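Local atomic coordinates of ethylbenzene dehydrogenase alpha-subunit (Aromatoleum aromaticum, PDB entry 2IVF), a protein that belongs to the molybdopterin oxidoreductase family and carries a molybdenum atom, an iron/sulfur cluster and two pterin-containing ligands, MGD and MD1. Residues 602-607 / 633-638; 607-612 / 638-643. All blocks are in the same frame, centred on the assembly; numbering follows the deposited sequence.

Both interactions are buried, and neither belongs to the surface; they follow one another along the same two chain segments, sharing Ser-607 and Arg-638. Interaction 1 is the sheet half: parallel strands 602-606 and 631-636, joined by backbone bonds and apolar side chains, with polar residues appearing where the second strand runs out beside MD1. Interaction 2 lies just beyond the strand ends, where the loops and the start of helix 610-613 meet through serine hydroxyls and an asparagine amide. Of the two, interaction 1 meets the guanine and ribose of MD1, and interaction 2 its phosphates, with Arg-638 at the ribose common to both. Leu-605 packing on Pro-610 joins the two.

Interaction 1: residues 602-607 / 633-638; sequences VYMLLS and FALETR. With MD1 (phosphoric acid 4-(2-amino-4-oxo-3,4,5,6,-tetrahydro-pteridin-6-yl)-2-hydroxy-3,4-dimercapto-but-3-en-yl ester guanylate ester), chain N.
The ring of Phe-633 lies across the neighbouring strand, with Met-604 over one face and Val-602 at its edge. Met-604 CA sits 4.2 Å from the ring centroid, 17° off the normal, a CH-pi contact, while Val-602 CG1 comes in the ring plane to 3.7 Å from Phe-633 CE1. The extended Met-604 chain then runs past the rim, CB at 3.5 Å from Phe-633 CZ, and its sulfur makes an oblique Met-aromatic contact. Phe-633 reaches this far because its CG lies between the backbone N and the carbonyl carbon (chi1 68°), turning the flat ring over strand 602-606.

The strands are parallel. Leu-605 bonds through both its backbone polar atoms: its N gives to Phe-633 O at 2.8 Å, almost straight at 178°, and its O accepts from Leu-635 N, also at 2.8 Å. Its side chain meets the small Ala-634 on the sheet face opposite Met-604 and Phe-633.

At the C-terminal strand ends, where parallel alpha/beta sheets commonly bind ligands, the chemistry turns polar. Leu-635 O accepts from the guanine N2 of MD1 at 2.8 Å, and from a water that itself accepts from Ser-607 N. The carboxylate of Glu-636 suits the ribose diol: OE1 accepts from O2' at 2.8 Å, OE2 from O3'. Arg-638 meets the same hydroxyls with the edge of its guanidinium, NH2 lying 2.7 Å from O3'; Asp-922 completes a salt bridge to that nitrogen.

Within the sheet, strand 186-188 flanks 602-606 and strand 648-651 flanks 631-636. Helix 687-704 packs on Met-604, Phe-633 and Leu-635, and helix 163-181 touches Val-602 and Phe-633.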
loop_
_atom_site.group_PDB
_atom_site.type_symbol
_atom_site.label_atom_id
_atom_site.label_comp_id
_atom_site.label_asym_id
_atom_site.label_seq_id
_atom_site.Cartn_x
_atom_site.Cartn_y
_atom_site.Cartn_z
ATOM N N VAL A 602 3.730 -34.063 -2.814
ATOM C CA VAL A 602 4.715 -33.057 -2.394
ATOM C C VAL A 602 4.340 -31.696 -2.958
ATOM O O VAL A 602 4.107 -31.531 -4.155
ATOM C CB VAL A 602 6.136 -33.471 -2.788
ATOM C CG1 VAL A 602 7.162 -32.432 -2.308
ATOM C CG2 VAL A 602 6.442 -34.811 -2.211
ATOM N N TYR A 603 4.297 -30.707 -2.071
ATOM C CA TYR A 603 3.705 -29.442 -2.392
ATOM C C TYR A 603 4.651 -28.400 -1.944
ATOM O O TYR A 603 4.991 -28.358 -0.784
ATOM C CB TYR A 603 2.373 -29.312 -1.674
ATOM C CG TYR A 603 1.641 -28.051 -1.963
ATOM C CD1 TYR A 603 1.892 -26.887 -1.213
ATOM C CD2 TYR A 603 0.679 -27.997 -2.966
ATOM C CE1 TYR A 603 1.194 -25.738 -1.462
ATOM C CE2 TYR A 603 -0.031 -26.850 -3.203
ATOM C CZ TYR A 603 0.228 -25.731 -2.462
ATOM O OH TYR A 603 -0.469 -24.581 -2.720
ATOM N N MET A 604 5.099 -27.576 -2.887
ATOM C CA MET A 604 6.085 -26.559 -2.613
ATOM C C MET A 604 5.435 -25.184 -2.594
ATOM O O MET A 604 4.780 -24.782 -3.550
ATOM C CB MET A 604 7.159 -26.599 -3.689
ATOM C CG MET A 604 8.176 -25.532 -3.600
ATOM S SD MET A 604 9.496 -25.929 -4.726
ATOM C CE MET A 604 10.461 -24.427 -4.703
ATOM N N LEU A 605 5.624 -24.482 -1.481
ATOM C CA LEU A 605 5.173 -23.090 -1.313
ATOM C C LEU A 605 6.354 -22.178 -1.583
ATOM O O LEU A 605 7.377 -22.242 -0.884
ATOM C CB LEU A 605 4.659 -22.864 0.107
ATOM C CG LEU A 605 3.365 -23.541 0.535
ATOM C CD1 LEU A 605 3.310 -23.670 2.058
ATOM C CD2 LEU A 605 2.201 -22.708 0.011
ATOM N N LEU A 606 6.232 -21.358 -2.619
ATOM C CA LEU A 606 7.240 -20.387 -2.997
ATOM C C LEU A 606 6.486 -19.212 -3.594
ATOM O O LEU A 606 5.714 -19.395 -4.558
ATOM C CB LEU A 606 8.193 -20.968 -4.031
ATOM C CG LEU A 606 9.140 -19.950 -4.684
ATOM C CD1 LEU A 606 10.145 -19.334 -3.663
ATOM C CD2 LEU A 606 9.865 -20.670 -5.856
ATOM N N SER A 607 6.630 -18.048 -2.981
ATOM C CA SER A 607 5.911 -16.842 -3.413
ATOM C C SER A 607 4.409 -17.125 -3.667
ATOM O O SER A 607 3.798 -16.662 -4.648
ATOM C CB SER A 607 6.587 -16.213 -4.629
ATOM O OG SER A 607 7.976 -16.055 -4.374
ATOM N N PHE A 633 6.335 -28.060 1.956
ATOM C CA PHE A 633 7.485 -27.271 2.363
ATOM C C PHE A 633 7.413 -25.893 1.758
ATOM O O PHE A 633 6.877 -25.691 0.657
ATOM C CB PHE A 633 8.806 -27.975 2.064
ATOM C CG PHE A 633 9.131 -28.109 0.576
ATOM C CD1 PHE A 633 8.531 -29.087 -0.191
ATOM C CD2 PHE A 633 10.047 -27.262 -0.037
ATOM C CE1 PHE A 633 8.871 -29.251 -1.535
ATOM C CE2 PHE A 633 10.342 -27.404 -1.398
ATOM C CZ PHE A 633 9.758 -28.395 -2.131
ATOM N N ALA A 634 7.926 -24.937 2.514
ATOM C CA ALA A 634 7.848 -23.554 2.152
ATOM C C ALA A 634 9.240 -22.973 2.086
ATOM O O ALA A 634 10.086 -23.261 2.954
ATOM C CB ALA A 634 7.041 -22.798 3.148
ATOM N N LEU A 635 9.447 -22.147 1.062
ATOM C CA LEU A 635 10.615 -21.307 0.948
ATOM C C LEU A 635 10.137 -19.910 1.231
ATOM O O LEU A 635 9.557 -19.258 0.354
ATOM C CB LEU A 635 11.228 -21.377 -0.430
ATOM C CG LEU A 635 12.148 -22.553 -0.676
ATOM C CD1 LEU A 635 11.317 -23.776 -0.833
ATOM C CD2 LEU A 635 13.027 -22.297 -1.934
ATOM N N GLU A 636 10.360 -19.479 2.469
ATOM C CA GLU A 636 9.789 -18.246 2.963
ATOM C C GLU A 636 10.763 -17.345 3.668
ATOM O O GLU A 636 11.752 -17.774 4.285
ATOM C CB GLU A 636 8.626 -18.582 3.920
ATOM C CG GLU A 636 7.238 -18.503 3.318
ATOM C CD GLU A 636 6.760 -17.140 2.922
ATOM O OE1 GLU A 636 7.472 -16.101 3.096
ATOM O OE2 GLU A 636 5.613 -17.108 2.419
ATOM N N THR A 637 10.460 -16.066 3.603
ATOM C CA THR A 637 11.094 -15.070 4.429
ATOM C C THR A 637 10.263 -14.804 5.663
ATOM O O THR A 637 10.761 -14.275 6.660
ATOM C CB THR A 637 11.206 -13.745 3.677
ATOM O OG1 THR A 637 9.916 -13.399 3.178
ATOM C CG2 THR A 637 12.187 -13.886 2.514
ATOM N N ARG A 638 8.997 -15.190 5.596
ATOM C CA ARG A 638 8.008 -14.721 6.516
ATOM C C ARG A 638 7.084 -15.897 6.914
ATOM O O ARG A 638 6.861 -16.834 6.130
ATOM C CB ARG A 638 7.259 -13.595 5.792
ATOM C CG ARG A 638 6.150 -12.892 6.495
ATOM C CD ARG A 638 5.364 -12.006 5.495
ATOM N NE ARG A 638 4.471 -12.861 4.734
ATOM C CZ ARG A 638 3.230 -13.172 5.099
ATOM N NH1 ARG A 638 2.683 -12.686 6.214
ATOM N NH2 ARG A 638 2.553 -14.004 4.363
HETATM P PB MD1 N . 0.353 -14.565 -3.169
HETATM O O3B MD1 N . 0.718 -13.485 -2.072
HETATM O O1B MD1 N . 1.416 -14.508 -4.206
HETATM O O2B MD1 N . -0.123 -15.838 -2.584
HETATM O O3A MD1 N . -0.946 -13.917 -3.810
HETATM C C10 MD1 N . -0.897 -13.008 -4.931
HETATM C C11 MD1 N . -2.330 -12.520 -5.069
HETATM O O11 MD1 N . -2.462 -11.522 -4.001
HETATM C C12 MD1 N . -2.523 -11.830 -6.393
HETATM S S12 MD1 N . -1.198 -11.304 -7.338
HETATM C C13 MD1 N . -3.776 -11.531 -6.863
HETATM S S13 MD1 N . -4.024 -10.710 -8.316
HETATM C C14 MD1 N . -5.012 -11.928 -6.150
HETATM N N15 MD1 N . -5.906 -10.909 -5.714
HETATM C C16 MD1 N . -6.998 -11.202 -4.939
HETATM C C15 MD1 N . -7.877 -10.171 -4.665
HETATM O O14 MD1 N . -7.691 -9.009 -5.117
HETATM N N17 MD1 N . -8.893 -10.497 -3.827
HETATM C C17 MD1 N . -9.070 -11.796 -3.350
HETATM N N16 MD1 N . -10.114 -12.003 -2.560
HETATM N N18 MD1 N . -8.220 -12.783 -3.677
HETATM C C20 MD1 N . -7.204 -12.499 -4.463
HETATM N N8 MD1 N . -6.371 -13.503 -4.840
HETATM C C7 MD1 N . -5.180 -13.334 -5.628
HETATM P PA MD1 N . 1.185 -13.590 -0.536
HETATM O O1A MD1 N . 1.910 -12.312 -0.267
HETATM O O2A MD1 N . -0.015 -13.873 0.284
HETATM O "O5'" MD1 N . 2.173 -14.818 -0.447
HETATM C "C5'" MD1 N . 3.453 -14.643 -1.045
HETATM C "C4'" MD1 N . 4.503 -15.037 -0.090
HETATM O "O4'" MD1 N . 5.708 -14.657 -0.742
HETATM C "C1'" MD1 N . 6.611 -14.363 0.325
HETATM N N9 MD1 N . 7.779 -13.565 -0.071
HETATM C C4 MD1 N . 8.993 -14.077 -0.208
HETATM N N3 MD1 N . 9.412 -15.356 -0.058
HETATM C C2 MD1 N . 10.692 -15.669 -0.259
HETATM N N2 MD1 N . 11.120 -16.953 -0.126
HETATM N N1 MD1 N . 11.576 -14.645 -0.538
HETATM C C6 MD1 N . 11.219 -13.328 -0.702
HETATM O O6 MD1 N . 12.076 -12.505 -1.020
HETATM C C5 MD1 N . 9.859 -13.022 -0.539
HETATM N N7 MD1 N . 9.138 -11.907 -0.584
HETATM C C8 MD1 N . 7.877 -12.253 -0.308
HETATM C "C2'" MD1 N . 5.776 -13.576 1.330
HETATM O "O2'" MD1 N . 6.290 -13.631 2.683
HETATM C "C3'" MD1 N . 4.373 -14.182 1.177
HETATM O "O3'" MD1 N . 4.017 -15.025 2.304
HETATM O O HOH W 1 7.727 -17.496 -0.374
#

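Interaction 2: residues 607-612 / 638-643; sequences SQNPMR and RMSSSA. With MD1 (phosphoric acid 4-(2-amino-4-oxo-3,4,5,6,-tetrahydro-pteridin-6-yl)-2-hydroxy-3,4-dimercapto-but-3-en-yl ester guanylate ester), chain N.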
loop_
_atom_site.group_PDB
_atom_site.type_symbol
_atom_site.label_atom_id
_atom_site.label_comp_id
_atom_site.label_asym_id
_atom_site.label_seq_id
_atom_site.Cartn_x
_atom_site.Cartn_y
_atom_site.Cartn_z
ATOM N N SER A 607 6.630 -18.048 -2.981
ATOM C CA SER A 607 5.911 -16.842 -3.413
ATOM C C SER A 607 4.409 -17.125 -3.667
ATOM O O SER A 607 3.798 -16.662 -4.648
ATOM C CB SER A 607 6.587 -16.213 -4.629
ATOM O OG SER A 607 7.976 -16.055 -4.374
ATOM N N GLN A 608 3.818 -17.841 -2.717
ATOM C CA GLN A 608 2.436 -18.210 -2.821
ATOM C C GLN A 608 1.914 -18.566 -1.443
ATOM O O GLN A 608 2.636 -19.137 -0.623
ATOM C CB GLN A 608 2.305 -19.391 -3.770
ATOM C CG GLN A 608 0.888 -19.641 -4.247
ATOM C CD GLN A 608 0.190 -20.852 -3.638
ATOM O OE1 GLN A 608 -1.050 -20.826 -3.517
ATOM N NE2 GLN A 608 0.960 -21.936 -3.269
ATOM N N ASN A 609 0.637 -18.259 -1.210
ATOM C CA ASN A 609 0.044 -18.339 0.133
ATOM C C ASN A 609 -1.405 -18.783 -0.055
ATOM O O ASN A 609 -2.276 -17.966 -0.024
ATOM C CB ASN A 609 0.170 -16.915 0.732
ATOM C CG ASN A 609 -0.235 -16.795 2.195
ATOM O OD1 ASN A 609 -0.434 -17.776 2.902
ATOM N ND2 ASN A 609 -0.342 -15.571 2.654
ATOM N N PRO A 610 -1.651 -20.077 -0.328
ATOM C CA PRO A 610 -2.992 -20.527 -0.749
ATOM C C PRO A 610 -4.083 -20.280 0.270
ATOM O O PRO A 610 -5.247 -20.113 -0.092
ATOM C CB PRO A 610 -2.823 -22.044 -0.990
ATOM C CG PRO A 610 -1.610 -22.457 -0.252
ATOM C CD PRO A 610 -0.703 -21.203 -0.252
ATOM N N MET A 611 -3.729 -20.261 1.560
ATOM C CA MET A 611 -4.742 -20.054 2.570
ATOM C C MET A 611 -5.514 -18.740 2.394
ATOM O O MET A 611 -6.666 -18.667 2.811
ATOM C CB MET A 611 -4.168 -20.141 3.962
ATOM C CG MET A 611 -3.687 -21.524 4.315
ATOM S SD MET A 611 -5.002 -22.810 4.371
ATOM C CE MET A 611 -5.973 -22.217 5.727
ATOM N N ARG A 612 -4.906 -17.698 1.824
ATOM C CA ARG A 612 -5.710 -16.508 1.413
ATOM C C ARG A 612 -5.903 -16.352 -0.115
ATOM O O ARG A 612 -6.882 -15.749 -0.576
ATOM C CB ARG A 612 -5.150 -15.203 1.978
ATOM C CG ARG A 612 -3.698 -14.935 1.672
ATOM C CD ARG A 612 -3.460 -13.497 1.407
ATOM N NE ARG A 612 -4.166 -13.056 0.215
ATOM C CZ ARG A 612 -3.621 -12.854 -0.989
ATOM N NH1 ARG A 612 -2.323 -13.073 -1.220
ATOM N NH2 ARG A 612 -4.393 -12.452 -1.992
ATOM N N ARG A 638 8.997 -15.190 5.596
ATOM C CA ARG A 638 8.008 -14.721 6.516
ATOM C C ARG A 638 7.084 -15.897 6.914
ATOM O O ARG A 638 6.861 -16.834 6.130
ATOM C CB ARG A 638 7.259 -13.595 5.792
ATOM C CG ARG A 638 6.150 -12.892 6.495
ATOM C CD ARG A 638 5.364 -12.006 5.495
ATOM N NE ARG A 638 4.471 -12.861 4.734
ATOM C CZ ARG A 638 3.230 -13.172 5.099
ATOM N NH1 ARG A 638 2.683 -12.686 6.214
ATOM N NH2 ARG A 638 2.553 -14.004 4.363
ATOM N N MET A 639 6.585 -15.868 8.146
ATOM C CA MET A 639 5.671 -16.912 8.600
ATOM C C MET A 639 4.263 -16.595 8.103
ATOM O O MET A 639 3.443 -15.963 8.791
ATOM C CB MET A 639 5.714 -17.134 10.101
ATOM C CG MET A 639 4.855 -18.293 10.509
ATOM S SD MET A 639 5.444 -19.876 9.870
ATOM C CE MET A 639 6.825 -20.240 10.932
ATOM N N SER A 640 4.021 -16.990 6.854
ATOM C CA SER A 640 2.711 -16.814 6.228
ATOM C C SER A 640 1.720 -17.753 6.853
ATOM O O SER A 640 2.093 -18.715 7.491
ATOM C CB SER A 640 2.790 -17.092 4.717
ATOM O OG SER A 640 2.988 -18.454 4.454
ATOM N N SER A 641 0.440 -17.462 6.651
ATOM C CA SER A 641 -0.596 -18.324 7.137
ATOM C C SER A 641 -0.459 -19.706 6.543
ATOM O O SER A 641 -0.703 -20.710 7.241
ATOM C CB SER A 641 -1.977 -17.729 6.836
ATOM O OG SER A 641 -2.181 -17.626 5.462
ATOM N N SER A 642 -0.043 -19.793 5.272
ATOM C CA SER A 642 0.116 -21.125 4.641
ATOM C C SER A 642 1.332 -21.902 5.146
ATOM O O SER A 642 1.272 -23.135 5.276
ATOM C CB SER A 642 0.120 -21.045 3.100
ATOM O OG SER A 642 -1.014 -20.319 2.648
ATOM N N ALA A 643 2.430 -21.193 5.398
ATOM C CA ALA A 643 3.638 -21.773 5.989
ATOM C C ALA A 643 3.367 -22.383 7.350
ATOM O O ALA A 643 4.029 -23.332 7.750
ATOM C CB ALA A 643 4.782 -20.697 6.086
HETATM P PB MD1 N . 0.353 -14.565 -3.169
HETATM O O3B MD1 N . 0.718 -13.485 -2.072
HETATM O O1B MD1 N . 1.416 -14.508 -4.206
HETATM O O2B MD1 N . -0.123 -15.838 -2.584
HETATM O O3A MD1 N . -0.946 -13.917 -3.810
HETATM C C10 MD1 N . -0.897 -13.008 -4.931
HETATM C C11 MD1 N . -2.330 -12.520 -5.069
HETATM O O11 MD1 N . -2.462 -11.522 -4.001
HETATM C C12 MD1 N . -2.523 -11.830 -6.393
HETATM S S12 MD1 N . -1.198 -11.304 -7.338
HETATM C C13 MD1 N . -3.776 -11.531 -6.863
HETATM S S13 MD1 N . -4.024 -10.710 -8.316
HETATM C C14 MD1 N . -5.012 -11.928 -6.150
HETATM N N15 MD1 N . -5.906 -10.909 -5.714
HETATM C C16 MD1 N . -6.998 -11.202 -4.939
HETATM C C15 MD1 N . -7.877 -10.171 -4.665
HETATM O O14 MD1 N . -7.691 -9.009 -5.117
HETATM N N17 MD1 N . -8.893 -10.497 -3.827
HETATM C C17 MD1 N . -9.070 -11.796 -3.350
HETATM N N16 MD1 N . -10.114 -12.003 -2.560
HETATM N N18 MD1 N . -8.220 -12.783 -3.677
HETATM C C20 MD1 N . -7.204 -12.499 -4.463
HETATM N N8 MD1 N . -6.371 -13.503 -4.840
HETATM C C7 MD1 N . -5.180 -13.334 -5.628
HETATM P PA MD1 N . 1.185 -13.590 -0.536
HETATM O O1A MD1 N . 1.910 -12.312 -0.267
HETATM O O2A MD1 N . -0.015 -13.873 0.284
HETATM O "O5'" MD1 N . 2.173 -14.818 -0.447
HETATM C "C5'" MD1 N . 3.453 -14.643 -1.045
HETATM C "C4'" MD1 N . 4.503 -15.037 -0.090
HETATM O "O4'" MD1 N . 5.708 -14.657 -0.742
HETATM C "C1'" MD1 N . 6.611 -14.363 0.325
HETATM N N9 MD1 N . 7.779 -13.565 -0.071
HETATM C C4 MD1 N . 8.993 -14.077 -0.208
HETATM N N3 MD1 N . 9.412 -15.356 -0.058
HETATM C C2 MD1 N . 10.692 -15.669 -0.259
HETATM N N2 MD1 N . 11.120 -16.953 -0.126
HETATM N N1 MD1 N . 11.576 -14.645 -0.538
HETATM C C6 MD1 N . 11.219 -13.328 -0.702
HETATM O O6 MD1 N . 12.076 -12.505 -1.020
HETATM C C5 MD1 N . 9.859 -13.022 -0.539
HETATM N N7 MD1 N . 9.138 -11.907 -0.584
HETATM C C8 MD1 N . 7.877 -12.253 -0.308
HETATM C "C2'" MD1 N . 5.776 -13.576 1.330
HETATM O "O2'" MD1 N . 6.290 -13.631 2.683
HETATM C "C3'" MD1 N . 4.373 -14.182 1.177
HETATM O "O3'" MD1 N . 4.017 -15.025 2.304
HETATM O O HOH W 2 3.809 -19.004 2.013
#
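Asn-609 and Ser-642 are brought together by their first torsions: Asn-609 CG stands opposite its own backbone N (chi1 -173°), carrying the amide across to the serine, while Ser-642 OG lies beside its backbone N (chi1 -52°), so that hydroxyl and N-H face the same amide oxygen. Asn-609 stands at the N-cap position of helix 610-613, just past the C-terminal end of strand 602-606, but its side chain makes no capping bond and turns instead to the loop 638-643 and to MD1.

Asn-609 OD1 is gripped twice. Ser-642 OG donates to Asn-609 OD1 at 2.6 Å, in the carbonyl plane and on a lone pair; Ser-642 N reaches the same OD1 at 3.1 Å, tilted 19° from that plane. With its hydrogen directed at Asn-609 OD1, Ser-642 OG accepts from Met-611 N at 2.9 Å, thereby satisfying an N-H of the first helical turn. Serine suits this place because one small hydroxyl can donate and accept at once.

With OD1 so fixed, the amide turns Asn-609 ND2 to MD1, 2.9 Å from phosphate oxygen O2A; Asp-922 holds ND2 as well. Arg-612 joins at that oxygen, its NH1 2.9 Å from O2A, and its NH2 reaches MD1 O11, also at 2.9 Å. The long, charged guanidinium can therefore span the diphosphate and the ligand's neighbouring hydroxyl.

In the opposing loop Ser-640 forms an ST motif, its OG accepting from Ala-643 N at 3.0 Å; a water links that OG to Gln-608 O. Pro-610, which has no backbone N-H to satisfy at the helix start, presses CD tightly against Ser-642 CB at 3.5 Å.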